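Local structure of D-lactate dehydrogenase (Fermentative) (Pseudomonas aeruginosa, 6ABJ) at residues B[20-25]-B[56-61]; B[39-44]-B[329-334]; B[111-116]-B[321-326]; B[164-169]-B[205-210]; B[171-176]-B[195-200]. The protein catalyses the NAD-linked interconversion of pyruvate and D-lactate, as a tetrameric D-lactate dehydrogenase of the D-isomer specific 2-hydroxyacid dehydrogenase family. One frame throughout, in Å; residues are numbered along the deposited sequence.

Contact 1. Residues B[20-25]-B[56-61]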
# COMPACT_ATOMS: atom_id res chain seq x y z
N LEU B 20 17.17 32.65 9.69
CA LEU B 20 17.46 31.47 8.89
C LEU B 20 16.76 30.26 9.52
O LEU B 20 17.04 29.90 10.66
CB LEU B 20 18.98 31.22 8.74
CG LEU B 20 19.37 29.98 7.92
CD1 LEU B 20 18.88 30.07 6.47
CD2 LEU B 20 20.89 29.79 7.98
N PHE B 21 15.87 29.61 8.74
CA PHE B 21 15.19 28.38 9.15
C PHE B 21 15.89 27.13 8.59
O PHE B 21 16.10 27.07 7.39
CB PHE B 21 13.77 28.37 8.59
CG PHE B 21 12.87 29.46 9.14
CD1 PHE B 21 13.01 30.79 8.73
CD2 PHE B 21 11.86 29.13 10.04
CE1 PHE B 21 12.16 31.78 9.24
CE2 PHE B 21 11.00 30.09 10.52
CZ PHE B 21 11.16 31.43 10.14
N PHE B 22 16.30 26.22 9.48
CA PHE B 22 16.86 24.97 9.08
C PHE B 22 15.70 23.94 9.15
O PHE B 22 14.66 24.21 9.76
CB PHE B 22 17.99 24.52 10.00
CG PHE B 22 19.26 25.25 9.79
CD1 PHE B 22 20.20 24.80 8.87
CD2 PHE B 22 19.53 26.43 10.52
CE1 PHE B 22 21.38 25.49 8.66
CE2 PHE B 22 20.71 27.14 10.30
CZ PHE B 22 21.65 26.66 9.37
N SER B 23 15.89 22.83 8.43
CA SER B 23 14.90 21.70 8.32
C SER B 23 13.53 22.19 7.84
O SER B 23 12.51 21.75 8.29
CB SER B 23 14.83 20.95 9.64
OG SER B 23 16.11 20.35 9.99
N SER B 24 13.53 23.11 6.89
CA SER B 24 12.30 23.80 6.46
C SER B 24 11.43 22.92 5.59
O SER B 24 11.94 22.21 4.72
CB SER B 24 12.65 25.04 5.68
OG SER B 24 13.45 25.95 6.47
N GLN B 25 10.13 22.96 5.85
CA GLN B 25 9.13 22.22 5.07
C GLN B 25 8.30 23.30 4.42
O GLN B 25 8.25 24.43 4.90
CB GLN B 25 8.22 21.40 6.00
CG GLN B 25 8.96 20.37 6.82
CD GLN B 25 9.49 19.28 5.94
OE1 GLN B 25 9.00 19.08 4.81
NE2 GLN B 25 10.53 18.63 6.39
N VAL B 56 27.56 26.76 8.99
CA VAL B 56 28.17 27.83 8.23
C VAL B 56 27.12 28.63 7.43
O VAL B 56 27.32 29.81 7.16
CB VAL B 56 29.31 27.28 7.32
CG1 VAL B 56 28.79 26.28 6.29
CG2 VAL B 56 30.09 28.44 6.68
N LEU B 57 26.01 28.00 7.09
CA LEU B 57 24.93 28.70 6.38
C LEU B 57 24.30 29.84 7.20
O LEU B 57 23.75 30.80 6.64
CB LEU B 57 23.87 27.67 5.95
CG LEU B 57 24.34 26.67 4.89
CD1 LEU B 57 23.30 25.57 4.68
CD2 LEU B 57 24.66 27.36 3.57
N ALA B 58 24.35 29.70 8.53
CA ALA B 58 23.82 30.68 9.46
C ALA B 58 24.80 31.83 9.76
O ALA B 58 24.53 32.68 10.63
CB ALA B 58 23.48 30.00 10.77
N GLN B 59 25.94 31.84 9.07
CA GLN B 59 26.92 32.89 9.29
C GLN B 59 26.30 34.24 8.88
O GLN B 59 25.80 34.41 7.76
CB GLN B 59 28.21 32.65 8.51
CG GLN B 59 29.23 33.78 8.72
CD GLN B 59 30.67 33.33 8.81
OE1 GLN B 59 31.04 32.24 8.36
NE2 GLN B 59 31.50 34.18 9.39
N GLY B 60 26.34 35.18 9.82
CA GLY B 60 25.84 36.52 9.59
C GLY B 60 24.36 36.66 9.88
O GLY B 60 23.83 37.75 9.72
N PHE B 61 23.69 35.57 10.25
CA PHE B 61 22.26 35.62 10.56
C PHE B 61 22.10 35.76 12.05
O PHE B 61 22.67 34.97 12.85
CB PHE B 61 21.51 34.35 10.07
CG PHE B 61 21.24 34.31 8.60
CD1 PHE B 61 20.05 34.82 8.11
CD2 PHE B 61 22.16 33.76 7.70
CE1 PHE B 61 19.74 34.79 6.75
CE2 PHE B 61 21.86 33.70 6.34
CZ PHE B 61 20.64 34.22 5.87
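This is a buried apolar contact in which L20, near the end of strand 18-21, and F22, just past it, pack against L57 and A58, in a 3-10 segment of the loop leading into strand 63-66, and against F61 after it. L20 does most of the work. With chi1 at 179° its side chain stretches away from its own backbone N, which carries CD2 into the loop backbone, 3.4 Å from CA of A58, a tight fit for two carbons. A small residue suits that place: CB of A58 still reaches L20 CD2 on one side and, at 4.0 Å, the CE2 edge of the F22 ring. Lower on the same leucine, CB sits over one face of the F61 ring in a CH-pi contact, 3.9 Å from the ring centroid. The two strands are parallel neighbours in the five-stranded sheet, of order 2-1-3-4-5, of the flavodoxin-like substrate-binding domain. The loop closes with a type II beta turn from A58 to F61, held by F61 N to A58 O at 3.0 Å. G60 fits its third position, where phi is positive (87°). R18 makes a cation-pi contact with the F61 ring, and H44 of the other neighbouring strand meets it edge-to-face.

Contact 2. Residues B[39-44]-B[329-334]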
# COMPACT_ATOMS: atom_id res chain seq x y z
N HIS B 39 5.19 41.61 11.16
CA HIS B 39 6.57 41.78 11.62
C HIS B 39 7.49 42.31 10.53
O HIS B 39 8.30 43.17 10.80
CB HIS B 39 7.16 40.48 12.18
CG HIS B 39 6.46 39.98 13.40
ND1 HIS B 39 6.64 40.53 14.65
CD2 HIS B 39 5.53 39.01 13.55
CE1 HIS B 39 5.86 39.93 15.52
NE2 HIS B 39 5.17 39.00 14.87
N GLY B 40 7.41 41.77 9.33
CA GLY B 40 8.30 42.20 8.25
C GLY B 40 9.74 41.75 8.43
O GLY B 40 10.68 42.42 7.99
N PHE B 41 9.93 40.62 9.09
CA PHE B 41 11.27 40.09 9.18
C PHE B 41 11.71 39.58 7.80
O PHE B 41 10.91 39.38 6.91
CB PHE B 41 11.33 39.00 10.26
CG PHE B 41 10.98 39.48 11.67
CD1 PHE B 41 11.28 40.78 12.11
CD2 PHE B 41 10.39 38.61 12.59
CE1 PHE B 41 10.98 41.19 13.42
CE2 PHE B 41 10.11 39.00 13.90
CZ PHE B 41 10.40 40.29 14.32
N GLU B 42 13.00 39.38 7.62
CA GLU B 42 13.53 38.81 6.38
C GLU B 42 13.70 37.34 6.66
O GLU B 42 14.60 36.94 7.41
CB GLU B 42 14.89 39.43 5.98
CG GLU B 42 15.45 38.93 4.64
CD GLU B 42 16.78 39.55 4.25
OE1 GLU B 42 17.00 40.73 4.55
OE2 GLU B 42 17.64 38.87 3.65
N LEU B 43 12.86 36.53 6.02
CA LEU B 43 12.85 35.08 6.23
C LEU B 43 13.58 34.30 5.19
O LEU B 43 13.26 34.41 4.02
CB LEU B 43 11.41 34.60 6.24
CG LEU B 43 10.45 35.39 7.15
CD1 LEU B 43 9.08 34.73 7.10
CD2 LEU B 43 10.95 35.45 8.59
N HIS B 44 14.54 33.48 5.63
CA HIS B 44 15.29 32.56 4.77
C HIS B 44 15.02 31.12 5.18
O HIS B 44 15.23 30.72 6.34
CB HIS B 44 16.80 32.88 4.83
CG HIS B 44 17.16 34.18 4.15
ND1 HIS B 44 17.65 34.24 2.86
CD2 HIS B 44 17.08 35.47 4.58
CE1 HIS B 44 17.87 35.50 2.53
NE2 HIS B 44 17.52 36.27 3.55
N ASP B 329 6.60 36.41 17.56
CA ASP B 329 6.46 37.22 18.76
C ASP B 329 7.61 37.00 19.74
O ASP B 329 8.09 37.97 20.35
CB ASP B 329 5.11 37.02 19.47
CG ASP B 329 3.93 37.64 18.70
OD1 ASP B 329 4.15 38.45 17.74
OD2 ASP B 329 2.77 37.35 19.09
N ASN B 330 8.04 35.75 19.92
CA ASN B 330 9.18 35.47 20.80
C ASN B 330 10.43 36.22 20.32
O ASN B 330 11.25 36.69 21.13
CB ASN B 330 9.53 33.97 20.88
CG ASN B 330 8.54 33.16 21.65
OD1 ASN B 330 7.71 33.67 22.40
ND2 ASN B 330 8.63 31.82 21.46
N ILE B 331 10.56 36.31 19.01
CA ILE B 331 11.75 36.90 18.42
C ILE B 331 11.71 38.44 18.62
O ILE B 331 12.75 39.05 18.94
CB ILE B 331 11.90 36.51 16.92
CG1 ILE B 331 12.37 35.05 16.80
CG2 ILE B 331 12.94 37.37 16.21
CD1 ILE B 331 12.22 34.45 15.41
N ALA B 332 10.52 39.02 18.41
CA ALA B 332 10.30 40.49 18.60
C ALA B 332 10.56 40.85 20.07
O ALA B 332 11.18 41.87 20.39
CB ALA B 332 8.88 40.87 18.17
N ALA B 333 10.10 39.98 20.94
CA ALA B 333 10.29 40.15 22.38
C ALA B 333 11.76 40.08 22.79
O ALA B 333 12.25 40.95 23.55
CB ALA B 333 9.43 39.18 23.16
N TRP B 334 12.49 39.10 22.29
CA TRP B 334 13.91 39.04 22.60
C TRP B 334 14.58 40.34 22.20
O TRP B 334 15.39 40.91 22.96
CB TRP B 334 14.58 37.86 21.88
CG TRP B 334 16.09 37.96 21.77
CD1 TRP B 334 17.04 37.63 22.73
CD2 TRP B 334 16.89 38.45 20.62
NE1 TRP B 334 18.31 37.86 22.28
CE2 TRP B 334 18.29 38.35 21.02
CE3 TRP B 334 16.58 38.93 19.35
CZ2 TRP B 334 19.33 38.73 20.18
CZ3 TRP B 334 17.64 39.30 18.51
CH2 TRP B 334 18.97 39.20 18.92
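F41 and H39, on the loop that leads into strand 42-45, face A332, I331 and D329 of the long C-terminal helix 317-335. The apolar part centres on the F41 ring. It turns its edge to A332, whose CB sits close to the ring plane, 4.2 Å from CZ of F41. CE2 of F41 comes within 4.0 Å of CG2 of I331, where the two side chains overlap pointing opposite ways. Alanine suits this turn of the helix because its short methyl lets both aromatic residues approach the backbone, and the same CB lies 4.1 Å from CE1 of H39. One face of F41 is covered from within its own loop, where CB of H39 stands 3.6 Å above the ring centre. G40 between them adopts a positive phi (72°), which glycine takes easily.

The polar part brings in D329, at the margin of the contact. Its OD1 is at the edge of the imidazole, 3.1 Å from NE2 of H39, with the carboxylate turned 67° from the ring plane. Farther along the strand, H44 NE2 donates an almost straight hydrogen bond of 2.6 Å to the anti lone pair of E42 OE2. Cohesion across the contact is thus shared by F41 and H39, while the nearby carboxylate of D329 could favour a positive charge on H39.

Contact 3. Residues B[111-116]-B[321-326]. With ACT (acetate ion), chain D.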
# COMPACT_ATOMS: atom_id res chain seq x y z
N VAL B 111 14.61 30.32 22.77
CA VAL B 111 13.19 30.46 23.04
C VAL B 111 12.40 29.31 22.36
O VAL B 111 12.90 28.69 21.45
CB VAL B 111 12.66 31.82 22.57
CG1 VAL B 111 13.26 32.89 23.50
CG2 VAL B 111 12.93 32.05 21.10
N HIS B 112 11.18 29.10 22.79
CA HIS B 112 10.35 28.02 22.23
C HIS B 112 8.86 28.32 22.32
O HIS B 112 8.44 29.34 22.86
CB HIS B 112 10.67 26.75 22.98
CG HIS B 112 9.97 26.61 24.29
ND1 HIS B 112 9.63 25.38 24.81
CD2 HIS B 112 9.66 27.52 25.25
CE1 HIS B 112 9.08 25.55 26.00
NE2 HIS B 112 9.07 26.83 26.29
N VAL B 113 8.07 27.40 21.76
CA VAL B 113 6.62 27.43 21.84
C VAL B 113 6.22 26.70 23.11
O VAL B 113 6.53 25.51 23.25
CB VAL B 113 6.03 26.76 20.57
CG1 VAL B 113 4.51 26.79 20.65
CG2 VAL B 113 6.55 27.48 19.34
N PRO B 114 5.46 27.36 24.03
CA PRO B 114 5.20 26.72 25.29
C PRO B 114 4.26 25.52 25.20
O PRO B 114 4.39 24.62 26.01
CB PRO B 114 4.55 27.82 26.14
CG PRO B 114 4.09 28.86 25.19
CD PRO B 114 4.79 28.66 23.88
N ALA B 115 3.32 25.52 24.26
CA ALA B 115 2.26 24.47 24.15
C ALA B 115 1.65 24.51 22.75
O ALA B 115 1.54 25.58 22.18
CB ALA B 115 1.16 24.74 25.15
N TYR B 116 1.23 23.35 22.21
CA TYR B 116 0.57 23.28 20.94
C TYR B 116 -0.92 23.46 21.12
O TYR B 116 -1.44 23.22 22.21
CB TYR B 116 0.85 21.93 20.29
CG TYR B 116 2.32 21.70 19.96
CD1 TYR B 116 3.00 22.57 19.14
CD2 TYR B 116 3.03 20.62 20.50
CE1 TYR B 116 4.33 22.37 18.82
CE2 TYR B 116 4.38 20.46 20.22
CZ TYR B 116 5.00 21.34 19.37
OH TYR B 116 6.34 21.18 19.06
N ALA B 321 -0.23 28.14 12.35
CA ALA B 321 -0.30 29.60 12.47
C ALA B 321 0.01 30.06 13.90
O ALA B 321 0.73 31.06 14.08
CB ALA B 321 -1.65 30.15 11.99
N ALA B 322 -0.50 29.35 14.90
CA ALA B 322 -0.19 29.67 16.29
C ALA B 322 1.30 29.52 16.65
O ALA B 322 1.88 30.35 17.39
CB ALA B 322 -1.03 28.82 17.25
N ILE B 323 1.92 28.45 16.16
CA ILE B 323 3.36 28.23 16.32
C ILE B 323 4.17 29.37 15.65
O ILE B 323 5.17 29.87 16.19
CB ILE B 323 3.77 26.89 15.68
CG1 ILE B 323 3.37 25.69 16.60
CG2 ILE B 323 5.26 26.80 15.36
CD1 ILE B 323 3.28 24.38 15.84
N ALA B 324 3.76 29.75 14.45
CA ALA B 324 4.48 30.83 13.73
C ALA B 324 4.34 32.17 14.42
O ALA B 324 5.35 32.86 14.60
CB ALA B 324 3.99 30.91 12.31
N ASP B 325 3.13 32.53 14.84
CA ASP B 325 2.83 33.77 15.56
C ASP B 325 3.62 33.82 16.88
O ASP B 325 4.24 34.82 17.23
CB ASP B 325 1.33 33.83 15.93
CG ASP B 325 0.41 34.04 14.74
OD1 ASP B 325 0.85 34.25 13.62
OD2 ASP B 325 -0.81 34.00 14.96
N THR B 326 3.57 32.73 17.63
CA THR B 326 4.27 32.62 18.87
C THR B 326 5.77 32.78 18.64
O THR B 326 6.44 33.56 19.35
CB THR B 326 3.90 31.34 19.61
OG1 THR B 326 2.54 31.51 20.09
CG2 THR B 326 4.77 31.16 20.79
C ACT D . 8.32 18.52 19.85
O ACT D . 8.99 17.71 20.52
OXT ACT D . 7.78 19.52 20.36
CH3 ACT D . 8.15 18.27 18.38
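Y116 and I323 cross obliquely: CD1 and CG1 of the isoleucine approach the CD1-CE1 bond of the phenol ring at a slant, with I323 CD1 3.7 Å from CE1 of Y116. Chi1 of I323 (-78°) sets CG1 opposite the carbonyl carbon and sends CD1 out from the helix toward the tyrosine. The shorter CG2 branch is left for V113, whose own CG2 meets it at 4.2 Å, two beta-branched side chains matching in the buried part of the contact. One turn on, T326 and P114 reach toward each other, methyl CG2 to ring carbon CD at 4.0 Å.

Threonine suits this spot because its two branches serve different ends. While CG2 faces the proline, OG1 turns back to donate a 3.0 Å hydrogen bond to A322 O. That carbonyl also accepts from T326 N, the two donors approaching from opposite faces of its plane. The hydroxyl of Y116, also hydrogen-bonded to A93 N, donates to OXT of an acetate at 2.6 Å, near the ring plane. The acetate, probably from the crystallisation liquor, is also bound by G94 N; the protein can accept a carboxylate here.

The ring of Y116 stacks on F314, a residue that contacts NADH when it is bound. The segment 111-116 leaves strand 110-111, the end strand of the five-stranded sheet, and runs past helix 317-335 before helix 118-134 begins.

Contact 4. Residues B[164-169]-B[205-210]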
# COMPACT_ATOMS: atom_id res chain seq x y z
N GLY B 164 -10.77 6.70 29.43
CA GLY B 164 -9.95 7.16 30.54
C GLY B 164 -8.90 8.14 30.08
O GLY B 164 -8.02 7.83 29.26
N VAL B 165 -8.98 9.33 30.66
CA VAL B 165 -8.10 10.42 30.35
C VAL B 165 -7.09 10.59 31.43
O VAL B 165 -7.45 10.93 32.61
CB VAL B 165 -8.91 11.70 30.23
CG1 VAL B 165 -8.01 12.84 29.76
CG2 VAL B 165 -10.09 11.48 29.30
N ILE B 166 -5.84 10.34 31.09
CA ILE B 166 -4.77 10.48 32.02
C ILE B 166 -4.10 11.84 31.79
O ILE B 166 -3.36 12.05 30.82
CB ILE B 166 -3.78 9.32 31.88
CG1 ILE B 166 -4.51 8.02 32.26
CG2 ILE B 166 -2.56 9.48 32.81
CD1 ILE B 166 -3.67 6.82 32.01
N GLY B 167 -4.40 12.77 32.71
CA GLY B 167 -3.88 14.16 32.59
C GLY B 167 -4.96 15.04 32.06
O GLY B 167 -5.38 14.92 30.91
N THR B 168 -5.46 15.92 32.92
CA THR B 168 -6.60 16.74 32.57
C THR B 168 -6.27 18.23 32.50
O THR B 168 -7.13 19.06 32.75
CB THR B 168 -7.82 16.48 33.47
OG1 THR B 168 -7.48 16.68 34.87
CG2 THR B 168 -8.32 15.05 33.26
N GLY B 169 -5.05 18.50 32.06
CA GLY B 169 -4.67 19.78 31.51
C GLY B 169 -5.47 20.18 30.32
O GLY B 169 -6.48 19.59 29.97
N LEU B 205 -10.82 9.11 39.41
CA LEU B 205 -10.54 7.92 40.16
C LEU B 205 -9.07 7.65 40.17
O LEU B 205 -8.30 8.32 39.52
CB LEU B 205 -11.35 6.70 39.69
CG LEU B 205 -11.56 6.32 38.19
CD1 LEU B 205 -10.70 7.06 37.14
CD2 LEU B 205 -11.69 4.87 37.93
N ALA B 206 -8.65 6.67 40.95
CA ALA B 206 -7.26 6.27 40.97
C ALA B 206 -6.75 5.75 39.60
O ALA B 206 -7.51 5.16 38.84
CB ALA B 206 -7.06 5.20 42.02
N LEU B 207 -5.47 5.98 39.32
CA LEU B 207 -4.87 5.60 38.05
C LEU B 207 -5.17 4.11 37.80
O LEU B 207 -5.50 3.75 36.66
CB LEU B 207 -3.38 5.84 38.05
CG LEU B 207 -2.53 5.42 36.89
CD1 LEU B 207 -3.05 5.98 35.57
CD2 LEU B 207 -1.08 5.78 37.09
N ASP B 208 -4.97 3.30 38.81
CA ASP B 208 -5.05 1.86 38.60
C ASP B 208 -6.48 1.40 38.27
O ASP B 208 -6.66 0.59 37.39
CB ASP B 208 -4.44 1.10 39.76
CG ASP B 208 -2.91 1.09 39.71
OD1 ASP B 208 -2.28 1.27 38.63
OD2 ASP B 208 -2.32 0.84 40.74
N ALA B 209 -7.45 2.10 38.84
CA ALA B 209 -8.83 1.82 38.57
C ALA B 209 -9.23 2.34 37.18
O ALA B 209 -9.93 1.64 36.44
CB ALA B 209 -9.66 2.44 39.62
N LEU B 210 -8.72 3.52 36.80
CA LEU B 210 -8.88 3.99 35.43
C LEU B 210 -8.40 2.96 34.42
O LEU B 210 -9.11 2.66 33.44
CB LEU B 210 -8.18 5.32 35.23
CG LEU B 210 -8.37 5.97 33.86
CD1 LEU B 210 -8.25 7.50 34.04
CD2 LEU B 210 -7.32 5.48 32.92
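L210 and L207, on helix 207-213, pack on I166 and G164 of strand 162-166, the first strand, an inner one, of the NAD-binding Rossmann sheet. In the first shell, L210 makes the larger part of the contact. Chi1 of L210 (-175°) swings the isobutyl group away from the backbone N and lays it on the strand, where CD2 touches CG1 of I166 at 3.8 Å. Glycine suits position 164 because the leucine lies directly on the strand there, CG of L210 coming within 3.9 Å of its CA. L207 meets the other end of I166 at about a right angle, methyl to methyl, CD1 to CD1 at 3.7 Å.

Isoleucine fits this strand position, since its longer CG1-CD1 arm reaches both leucines; I166 also packs on V217 and L219 of strand 216-219. The first turn of the helix, with A206 at the N-cap, is closed by L210 N to A206 O at 2.9 Å. L230, from a loop beyond the neighbouring strand 216-219, packs on both I166 and L207.

Past I166 the strand runs into G167 and G169 of the glycine-rich turn, consistent with the dinucleotide-binding GxGxxG pattern. G167 there has a positive phi (102°), and T168 N is hydrogen-bonded to D190, an NADH-binding residue. V165 points to the other face of the sheet, but its O lies 3.8 Å from CD1 of L210.

Contact 5. Residues B[171-176]-B[195-200]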
# COMPACT_ATOMS: atom_id res chain seq x y z
N ILE B 171 -5.14 19.98 26.99
CA ILE B 171 -5.37 19.05 25.87
C ILE B 171 -6.28 17.93 26.36
O ILE B 171 -7.28 17.59 25.71
CB ILE B 171 -4.05 18.54 25.28
CG1 ILE B 171 -3.20 19.68 24.72
CG2 ILE B 171 -4.39 17.59 24.10
CD1 ILE B 171 -1.80 19.30 24.30
N GLY B 172 -5.98 17.39 27.53
CA GLY B 172 -6.78 16.29 28.11
C GLY B 172 -8.22 16.70 28.28
O GLY B 172 -9.16 15.92 28.01
N GLU B 173 -8.43 17.93 28.75
CA GLU B 173 -9.79 18.44 28.92
C GLU B 173 -10.51 18.59 27.59
O GLU B 173 -11.70 18.27 27.46
CB GLU B 173 -9.75 19.81 29.68
CG GLU B 173 -11.14 20.41 29.80
CD GLU B 173 -11.17 21.89 30.34
OE1 GLU B 173 -10.21 22.27 31.05
OE2 GLU B 173 -12.14 22.58 30.03
N THR B 174 -9.82 19.11 26.61
CA THR B 174 -10.38 19.29 25.29
C THR B 174 -10.77 17.93 24.70
O THR B 174 -11.85 17.76 24.13
CB THR B 174 -9.36 19.99 24.37
OG1 THR B 174 -8.88 21.20 25.00
CG2 THR B 174 -9.97 20.32 23.00
N PHE B 175 -9.84 16.98 24.82
CA PHE B 175 -10.12 15.58 24.41
C PHE B 175 -11.34 15.04 25.16
O PHE B 175 -12.26 14.40 24.58
CB PHE B 175 -8.87 14.76 24.70
CG PHE B 175 -9.05 13.27 24.48
CD1 PHE B 175 -9.05 12.78 23.21
CD2 PHE B 175 -9.32 12.41 25.54
CE1 PHE B 175 -9.22 11.40 22.97
CE2 PHE B 175 -9.54 11.03 25.31
CZ PHE B 175 -9.46 10.53 24.03
N ALA B 176 -11.37 15.25 26.46
CA ALA B 176 -12.50 14.73 27.25
C ALA B 176 -13.83 15.28 26.75
O ALA B 176 -14.83 14.52 26.65
CB ALA B 176 -12.29 15.01 28.73
N PRO B 195 -12.83 21.01 38.14
CA PRO B 195 -14.30 20.88 38.08
C PRO B 195 -14.84 20.91 36.69
O PRO B 195 -15.99 20.53 36.47
CB PRO B 195 -14.80 22.13 38.84
CG PRO B 195 -13.69 23.12 38.68
CD PRO B 195 -12.42 22.29 38.75
N ARG B 196 -14.03 21.31 35.74
CA ARG B 196 -14.52 21.32 34.39
C ARG B 196 -14.77 19.91 33.87
O ARG B 196 -15.77 19.65 33.20
CB ARG B 196 -13.56 22.08 33.48
CG ARG B 196 -13.84 23.57 33.40
CD ARG B 196 -12.56 24.40 33.36
NE ARG B 196 -11.51 23.83 34.19
CZ ARG B 196 -10.23 23.77 33.83
NH1 ARG B 196 -9.85 24.25 32.65
NH2 ARG B 196 -9.33 23.24 34.65
N ILE B 197 -13.85 19.02 34.19
CA ILE B 197 -13.95 17.57 33.82
C ILE B 197 -15.21 17.01 34.42
O ILE B 197 -16.02 16.37 33.76
CB ILE B 197 -12.76 16.80 34.36
CG1 ILE B 197 -11.48 17.22 33.62
CG2 ILE B 197 -13.01 15.30 34.28
CD1 ILE B 197 -11.36 16.68 32.19
N GLN B 198 -15.44 17.37 35.70
CA GLN B 198 -16.68 17.04 36.38
C GLN B 198 -17.93 17.54 35.72
O GLN B 198 -18.88 16.78 35.59
CB GLN B 198 -16.58 17.51 37.83
CG GLN B 198 -15.57 16.65 38.55
CD GLN B 198 -15.23 17.15 39.95
OE1 GLN B 198 -14.88 18.31 40.15
NE2 GLN B 198 -15.29 16.25 40.91
N ALA B 199 -17.94 18.80 35.28
CA ALA B 199 -19.11 19.36 34.57
C ALA B 199 -19.40 18.64 33.26
O ALA B 199 -20.57 18.59 32.84
CB ALA B 199 -18.91 20.84 34.28
N LEU B 200 -18.38 18.10 32.60
CA LEU B 200 -18.60 17.25 31.40
C LEU B 200 -19.25 15.93 31.71
O LEU B 200 -19.63 15.24 30.80
CB LEU B 200 -17.28 16.89 30.68
CG LEU B 200 -16.57 18.12 30.19
CD1 LEU B 200 -15.15 17.83 29.73
CD2 LEU B 200 -17.42 18.74 29.09
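E173 and R196 tie helix 170-181 to the short helix 195-199 through a salt bridge, with apolar side chains packed alongside. At the start of 171-176, I171, an NADH contact when the cofactor is bound, turns to V121 of helix 118-134. G172 is probably the last glycine of the GxGxxG pattern. E173 then meets the other helix with its whole length. CG stands opposite the backbone N (chi1 177°) and the chain stays extended beyond it, which takes OE1 to NH1 of R196 at 2.6 Å. OE1 lies over one face of the guanidinium, and the carboxylate and guanidinium planes are nearly perpendicular (89°). Arginine suits this exposed position: bent at chi2 and chi3, it folds back to the acid while its aliphatic CB and CD line the other oxygen, OE2, which has its own salt bridge to R177. Nearer the backbone, CA of E173 receives CD1 of I197 at 4.0 Å.

Both helices belong to the NAD-binding Rossmann fold, where helix 170-181 follows the glycine-rich turn after strand 162-166. Over 171-176 and 195-199 the axes run nearly parallel (6°), 10.2 Å apart at closest approach.

T174 and F175 turn to helix 118-134, and F175 also covers strand 162-166. A176 returns to the contact. Its CB lies 4.0 Å from CD1 of I197 and 4.1 Å from CD1 of L200, and a residue this small lets both longer side chains lie close against the helix.

The five contacts fall into two groups, one for each domain. Contacts 1 and 2 interleave in sequence, lie 14 Å apart between centres and meet through neighbouring strands 18-21 and 42-45 of the five-stranded sheet. Contacts 2 and 3, 13 Å apart, share helix 317-335, which brings the end of the chain back onto the first domain. Contacts 4 and 5, 12 Å apart, belong to the seven-stranded NAD-binding sheet, where helices 207-213 and 170-181 pack on opposite faces of strand 162-166; contact 5 lies within the span of contact 4. Residues 164-210 run between the two halves of contacts 2 and 3, so the NAD-binding domain is an insertion. Contact 3 comes within about 4 Å of contact 5 between nearest atoms, near the NADH-binding residues.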